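Local structure of triabin (Triatoma pallidipennis, 1AVG) at residues Asn22-Leu27 with Gln52-Gly57; Ala94-Ile99 with Val109-Thr114. The protein inhibits thrombin by forming a non-covalent one-to-one complex with it, suppressing fibrin formation and thrombin-induced platelet aggregation in the host of this blood-feeding bug. All blocks are in the same frame, centred on the assembly; numbering follows the deposited sequence.

Interaction 1 of 2, residues Asn22-Leu27 with Gln52-Gly57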
loop_
_atom_site.group_PDB
_atom_site.type_symbol
_atom_site.label_atom_id
_atom_site.label_comp_id
_atom_site.label_asym_id
_atom_site.label_seq_id
_atom_site.Cartn_x
_atom_site.Cartn_y
_atom_site.Cartn_z
ATOM N N ASN C 22 -15.021 -4.800 -23.309
ATOM C CA ASN C 22 -14.415 -4.596 -24.603
ATOM C C ASN C 22 -12.995 -5.107 -24.448
ATOM O O ASN C 22 -12.317 -4.770 -23.480
ATOM C CB ASN C 22 -14.407 -3.104 -24.942
ATOM C CG ASN C 22 -13.703 -2.803 -26.252
ATOM O OD1 ASN C 22 -13.847 -3.537 -27.236
ATOM N ND2 ASN C 22 -12.943 -1.714 -26.274
ATOM N N GLY C 23 -12.576 -5.986 -25.347
ATOM C CA GLY C 23 -11.224 -6.514 -25.278
ATOM C C GLY C 23 -11.030 -7.792 -24.482
ATOM O O GLY C 23 -11.952 -8.595 -24.311
ATOM N N THR C 24 -9.808 -7.972 -23.995
ATOM C CA THR C 24 -9.437 -9.152 -23.232
ATOM C C THR C 24 -8.859 -8.784 -21.867
ATOM O O THR C 24 -8.059 -7.859 -21.742
ATOM C CB THR C 24 -8.392 -9.999 -24.008
ATOM O OG1 THR C 24 -8.890 -10.298 -25.323
ATOM C CG2 THR C 24 -8.091 -11.299 -23.271
ATOM N N TRP C 25 -9.305 -9.510 -20.847
ATOM C CA TRP C 25 -8.843 -9.332 -19.479
ATOM C C TRP C 25 -8.383 -10.710 -19.051
ATOM O O TRP C 25 -8.999 -11.713 -19.409
ATOM C CB TRP C 25 -9.985 -8.906 -18.560
ATOM C CG TRP C 25 -10.496 -7.517 -18.780
ATOM C CD1 TRP C 25 -11.615 -7.155 -19.477
ATOM C CD2 TRP C 25 -9.966 -6.307 -18.219
ATOM N NE1 TRP C 25 -11.822 -5.799 -19.372
ATOM C CE2 TRP C 25 -10.825 -5.256 -18.602
ATOM C CE3 TRP C 25 -8.853 -6.011 -17.422
ATOM C CZ2 TRP C 25 -10.605 -3.930 -18.208
ATOM C CZ3 TRP C 25 -8.636 -4.694 -17.034
ATOM C CH2 TRP C 25 -9.510 -3.673 -17.426
ATOM N N TYR C 26 -7.277 -10.763 -18.328
ATOM C CA TYR C 26 -6.739 -12.019 -17.827
ATOM C C TYR C 26 -6.953 -12.016 -16.324
ATOM O O TYR C 26 -6.728 -11.013 -15.668
ATOM C CB TYR C 26 -5.258 -12.130 -18.165
ATOM C CG TYR C 26 -4.994 -12.349 -19.633
ATOM C CD1 TYR C 26 -4.878 -11.275 -20.508
ATOM C CD2 TYR C 26 -4.833 -13.634 -20.140
ATOM C CE1 TYR C 26 -4.602 -11.476 -21.858
ATOM C CE2 TYR C 26 -4.558 -13.852 -21.475
ATOM C CZ TYR C 26 -4.440 -12.771 -22.332
ATOM O OH TYR C 26 -4.118 -12.997 -23.654
ATOM N N LEU C 27 -7.390 -13.140 -15.782
ATOM C CA LEU C 27 -7.670 -13.240 -14.362
ATOM C C LEU C 27 -7.081 -14.516 -13.749
ATOM O O LEU C 27 -7.538 -15.618 -14.043
ATOM C CB LEU C 27 -9.189 -13.172 -14.173
ATOM C CG LEU C 27 -9.910 -13.716 -12.947
ATOM C CD1 LEU C 27 -9.491 -12.998 -11.688
ATOM C CD2 LEU C 27 -11.391 -13.536 -13.176
ATOM N N GLN C 52 -13.317 -11.021 -23.779
ATOM C CA GLN C 52 -12.778 -12.339 -23.488
ATOM C C GLN C 52 -12.069 -12.297 -22.145
ATOM O O GLN C 52 -11.096 -11.557 -21.972
ATOM C CB GLN C 52 -11.792 -12.774 -24.567
ATOM C CG GLN C 52 -12.327 -12.689 -25.980
ATOM C CD GLN C 52 -11.273 -13.038 -27.005
ATOM O OE1 GLN C 52 -10.143 -12.548 -26.949
ATOM N NE2 GLN C 52 -11.631 -13.902 -27.942
ATOM N N ILE C 53 -12.606 -13.027 -21.176
ATOM C CA ILE C 53 -12.008 -13.093 -19.855
ATOM C C ILE C 53 -11.326 -14.453 -19.821
ATOM O O ILE C 53 -11.968 -15.477 -20.036
ATOM C CB ILE C 53 -13.065 -13.058 -18.724
ATOM C CG1 ILE C 53 -14.021 -11.865 -18.887
ATOM C CG2 ILE C 53 -12.374 -13.028 -17.368
ATOM C CD1 ILE C 53 -13.592 -10.587 -18.216
ATOM N N VAL C 54 -10.011 -14.455 -19.666
ATOM C CA VAL C 54 -9.263 -15.694 -19.589
ATOM C C VAL C 54 -9.011 -15.897 -18.101
ATOM O O VAL C 54 -8.288 -15.117 -17.489
ATOM C CB VAL C 54 -7.931 -15.589 -20.357
ATOM C CG1 VAL C 54 -7.092 -16.824 -20.143
ATOM C CG2 VAL C 54 -8.201 -15.406 -21.836
ATOM N N GLU C 55 -9.672 -16.889 -17.511
ATOM C CA GLU C 55 -9.527 -17.177 -16.089
ATOM C C GLU C 55 -8.564 -18.331 -15.855
ATOM O O GLU C 55 -8.686 -19.379 -16.479
ATOM C CB GLU C 55 -10.888 -17.484 -15.470
ATOM C CG GLU C 55 -10.843 -17.659 -13.962
ATOM C CD GLU C 55 -12.196 -17.493 -13.310
ATOM O OE1 GLU C 55 -13.139 -17.037 -13.981
ATOM O OE2 GLU C 55 -12.323 -17.815 -12.114
ATOM N N ILE C 56 -7.645 -18.156 -14.912
ATOM C CA ILE C 56 -6.632 -19.163 -14.607
ATOM C C ILE C 56 -6.609 -19.554 -13.133
ATOM O O ILE C 56 -6.816 -18.708 -12.256
ATOM C CB ILE C 56 -5.239 -18.617 -14.942
ATOM C CG1 ILE C 56 -5.210 -18.088 -16.374
ATOM C CG2 ILE C 56 -4.199 -19.693 -14.771
ATOM C CD1 ILE C 56 -4.438 -16.794 -16.535
ATOM N N GLY C 57 -6.374 -20.838 -12.875
ATOM C CA GLY C 57 -6.269 -21.353 -11.515
ATOM C C GLY C 57 -7.535 -21.661 -10.738
ATOM O O GLY C 57 -7.473 -21.959 -9.532
#
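Thr24 and Gln52 face each other in a parallel strand pair, the Thr24 hydroxyl OG1 donating to the amide oxygen OE1 of Gln52 at 3.0 Å, in the carbonyl plane on a lone pair. With Thr24 chi1 at -54°, OG1 sits beside its own backbone N while methyl CG2 turns toward the Gln52 carbonyl. Next on this face Tyr26 and Val54 run alongside each other, ring atom CD2 of Tyr26 lying 3.7 Å from Val54 CB. The opposite face is mainly apolar: CD1 of Ile53 reaches CB of Trp25 at 4.0 Å, and methyl CD2 of Leu27 lies 4.0 Å from OE1 of Glu55, whose extended chain points the same way.

Beneath these pairs runs a ladder of five backbone bonds, from Gln52 N to Gly23 O (2.8 Å) through to Ile56 N to Leu27 O (2.7 Å). Gly23 suits its place because its backbone angles would press a CB against the preceding carbonyl oxygen. Gly23-Thr24-Trp25 is the Gly-X-Trp signature of lipocalins: Trp25 donates NE1 to Phe20 O, and Arg129 lies against its ring in a cation-pi contact while bonding the carbonyls of Asn22 and Thr24. Glu55 OE2 takes a hydrogen bond from His29 NE2 and a salt bridge from Arg111 NH2, which together probably offset its buried charge.

Phe127 and Leu125 of strand 122-128 pack on the Trp25-Leu27 face in the interior, which suits apolar Trp25, Ile53 and Leu27, and helix 138-141 lies over Thr24, Gln52 and Val54. Strand 37-43 borders 51-56, and the Tyr26-Glu128 backbone bonding joins 24-28 to 122-128.

Interaction 2 of 2, residues Ala94-Ile99 with Val109-Thr114; sequences ADFTFI and VCRSIT
Phe96 and Arg111 lie side by side on the interior face of this antiparallel hairpin, both directed the same way. The aliphatic part of Arg111 comes to the edge of the ring, its CD 3.3 Å from Phe96 CE1, and guanidinium and ring planes are only 8° apart. Arg111 CG, anti to the backbone N (chi1 175°), carries the methylenes along that edge, and a bend at chi3 turns the guanidinium, whose NH2 reaches Glu55 and which lies on Tyr58 in a cation-pi contact. Val109 fills the next position with both branches: CG1 is 4.0 Å from Phe96 CB, and CG2 approaches the Phe98 ring, 3.3 Å from its CD2.

The outer face is much looser within the pair. The side chains of Asp95 and Ser112 meet only by their CB atoms, 4.2 Å apart, and Thr97 meets Cys110 likewise, by its CB. These small or polar residues turn their ends elsewhere: Asp95 OD1 to Ser81, Ser112 OG to Asp122, and Cys110 SG into the disulfide with Cys6. The same two pairs are the hydrogen-bonded ones and carry four backbone bonds, including Cys110 N to Thr97 O at 2.9 Å, nearly straight at 174°.

Ile99 packs on a basic side chain of another protein chain in the complex. Phe15 stacks on Phe98, Phe82 and Phe42 meet Phe96, and the hairpin is flanked by strand 80-86 beside 92-101 and strand 122-128 beside 106-115.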
loop_
_atom_site.group_PDB
_atom_site.type_symbol
_atom_site.label_atom_id
_atom_site.label_comp_id
_atom_site.label_asym_id
_atom_site.label_seq_id
_atom_site.Cartn_x
_atom_site.Cartn_y
_atom_site.Cartn_z
ATOM N N ALA C 94 -22.865 -15.538 -12.962
ATOM C CA ALA C 94 -21.757 -14.749 -12.458
ATOM C C ALA C 94 -22.226 -13.305 -12.349
ATOM O O ALA C 94 -22.758 -12.743 -13.311
ATOM C CB ALA C 94 -20.561 -14.848 -13.401
ATOM N N ASP C 95 -22.105 -12.740 -11.152
ATOM C CA ASP C 95 -22.495 -11.355 -10.908
ATOM C C ASP C 95 -21.230 -10.576 -10.591
ATOM O O ASP C 95 -20.378 -11.072 -9.853
ATOM C CB ASP C 95 -23.476 -11.278 -9.733
ATOM C CG ASP C 95 -24.717 -12.140 -9.947
ATOM O OD1 ASP C 95 -25.148 -12.292 -11.104
ATOM O OD2 ASP C 95 -25.263 -12.674 -8.961
ATOM N N PHE C 96 -21.065 -9.410 -11.216
ATOM C CA PHE C 96 -19.890 -8.562 -10.988
ATOM C C PHE C 96 -20.243 -7.242 -10.303
ATOM O O PHE C 96 -21.122 -6.516 -10.775
ATOM C CB PHE C 96 -19.216 -8.184 -12.308
ATOM C CG PHE C 96 -18.739 -9.342 -13.123
ATOM C CD1 PHE C 96 -18.302 -10.516 -12.522
ATOM C CD2 PHE C 96 -18.704 -9.242 -14.512
ATOM C CE1 PHE C 96 -17.837 -11.573 -13.295
ATOM C CE2 PHE C 96 -18.242 -10.288 -15.293
ATOM C CZ PHE C 96 -17.806 -11.460 -14.684
ATOM N N THR C 97 -19.569 -6.941 -9.196
ATOM C CA THR C 97 -19.756 -5.674 -8.480
ATOM C C THR C 97 -18.396 -5.004 -8.633
ATOM O O THR C 97 -17.413 -5.433 -8.023
ATOM C CB THR C 97 -20.045 -5.884 -6.978
ATOM O OG1 THR C 97 -21.273 -6.600 -6.814
ATOM C CG2 THR C 97 -20.152 -4.547 -6.262
ATOM N N PHE C 98 -18.312 -4.014 -9.509
ATOM C CA PHE C 98 -17.042 -3.357 -9.736
ATOM C C PHE C 98 -16.699 -2.403 -8.611
ATOM O O PHE C 98 -17.445 -1.469 -8.341
ATOM C CB PHE C 98 -17.056 -2.655 -11.085
ATOM C CG PHE C 98 -17.233 -3.597 -12.245
ATOM C CD1 PHE C 98 -18.506 -3.977 -12.666
ATOM C CD2 PHE C 98 -16.129 -4.142 -12.890
ATOM C CE1 PHE C 98 -18.678 -4.892 -13.711
ATOM C CE2 PHE C 98 -16.291 -5.056 -13.933
ATOM C CZ PHE C 98 -17.573 -5.433 -14.342
ATOM N N ILE C 99 -15.568 -2.655 -7.957
ATOM C CA ILE C 99 -15.090 -1.839 -6.834
ATOM C C ILE C 99 -14.202 -0.663 -7.301
ATOM O O ILE C 99 -14.480 0.500 -7.002
ATOM C CB ILE C 99 -14.250 -2.699 -5.827
ATOM C CG1 ILE C 99 -14.890 -4.075 -5.587
ATOM C CG2 ILE C 99 -14.070 -1.961 -4.513
ATOM C CD1 ILE C 99 -16.244 -4.053 -4.929
ATOM N N VAL C 109 -12.751 -6.457 -8.480
ATOM C CA VAL C 109 -14.172 -6.770 -8.651
ATOM C C VAL C 109 -14.641 -7.849 -7.668
ATOM O O VAL C 109 -13.891 -8.763 -7.339
ATOM C CB VAL C 109 -14.425 -7.289 -10.125
ATOM C CG1 VAL C 109 -15.831 -7.810 -10.293
ATOM C CG2 VAL C 109 -14.169 -6.190 -11.141
ATOM N N CYS C 110 -15.862 -7.722 -7.160
ATOM C CA CYS C 110 -16.389 -8.743 -6.265
ATOM C C CYS C 110 -17.278 -9.601 -7.153
ATOM O O CYS C 110 -18.164 -9.079 -7.823
ATOM C CB CYS C 110 -17.200 -8.127 -5.134
ATOM S SG CYS C 110 -17.475 -9.271 -3.743
ATOM N N ARG C 111 -16.994 -10.898 -7.206
ATOM C CA ARG C 111 -17.735 -11.829 -8.041
ATOM C C ARG C 111 -18.497 -12.899 -7.277
ATOM O O ARG C 111 -17.989 -13.486 -6.319
ATOM C CB ARG C 111 -16.759 -12.485 -9.002
ATOM C CG ARG C 111 -17.300 -13.591 -9.887
ATOM C CD ARG C 111 -16.441 -13.607 -11.141
ATOM N NE ARG C 111 -15.986 -14.912 -11.624
ATOM C CZ ARG C 111 -15.509 -15.895 -10.872
ATOM N NH1 ARG C 111 -15.437 -15.778 -9.552
ATOM N NH2 ARG C 111 -14.939 -16.934 -11.461
ATOM N N SER C 112 -19.737 -13.116 -7.686
ATOM C CA SER C 112 -20.567 -14.142 -7.088
ATOM C C SER C 112 -20.844 -15.151 -8.178
ATOM O O SER C 112 -21.418 -14.802 -9.215
ATOM C CB SER C 112 -21.882 -13.559 -6.590
ATOM O OG SER C 112 -21.644 -12.653 -5.539
ATOM N N ILE C 113 -20.334 -16.363 -8.004
ATOM C CA ILE C 113 -20.571 -17.407 -8.986
ATOM C C ILE C 113 -21.583 -18.318 -8.328
ATOM O O ILE C 113 -21.505 -18.592 -7.122
ATOM C CB ILE C 113 -19.295 -18.240 -9.372
ATOM C CG1 ILE C 113 -18.009 -17.568 -8.896
ATOM C CG2 ILE C 113 -19.209 -18.396 -10.882
ATOM C CD1 ILE C 113 -17.538 -18.012 -7.525
ATOM N N THR C 114 -22.562 -18.735 -9.111
ATOM C CA THR C 114 -23.602 -19.616 -8.615
ATOM C C THR C 114 -23.790 -20.766 -9.603
ATOM O O THR C 114 -24.508 -20.641 -10.603
ATOM C CB THR C 114 -24.922 -18.845 -8.449
ATOM O OG1 THR C 114 -24.690 -17.656 -7.681
ATOM C CG2 THR C 114 -25.941 -19.703 -7.743
#

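In the fold
Interactions 1 and 2 belong to one continuous sheet that curls into the lipocalin-type barrel, with their centres about 14 Å apart on opposite sides of the chain's centre. Interaction 1 is complete before interaction 2 begins along the chain. It pairs the first and third strands in parallel because the second and third have exchanged places across the sheet, setting triabin apart from the antiparallel meander of classic lipocalins, whereas the hairpin of interaction 2 keeps the usual order. Strand 122-128 lies between them, next to both 24-28 and 106-115. Across the interior, Glu55 OE2 and Arg111 NH2 form a salt bridge at 2.8 Å, so the two contacts are tied by charge as well as through the wall.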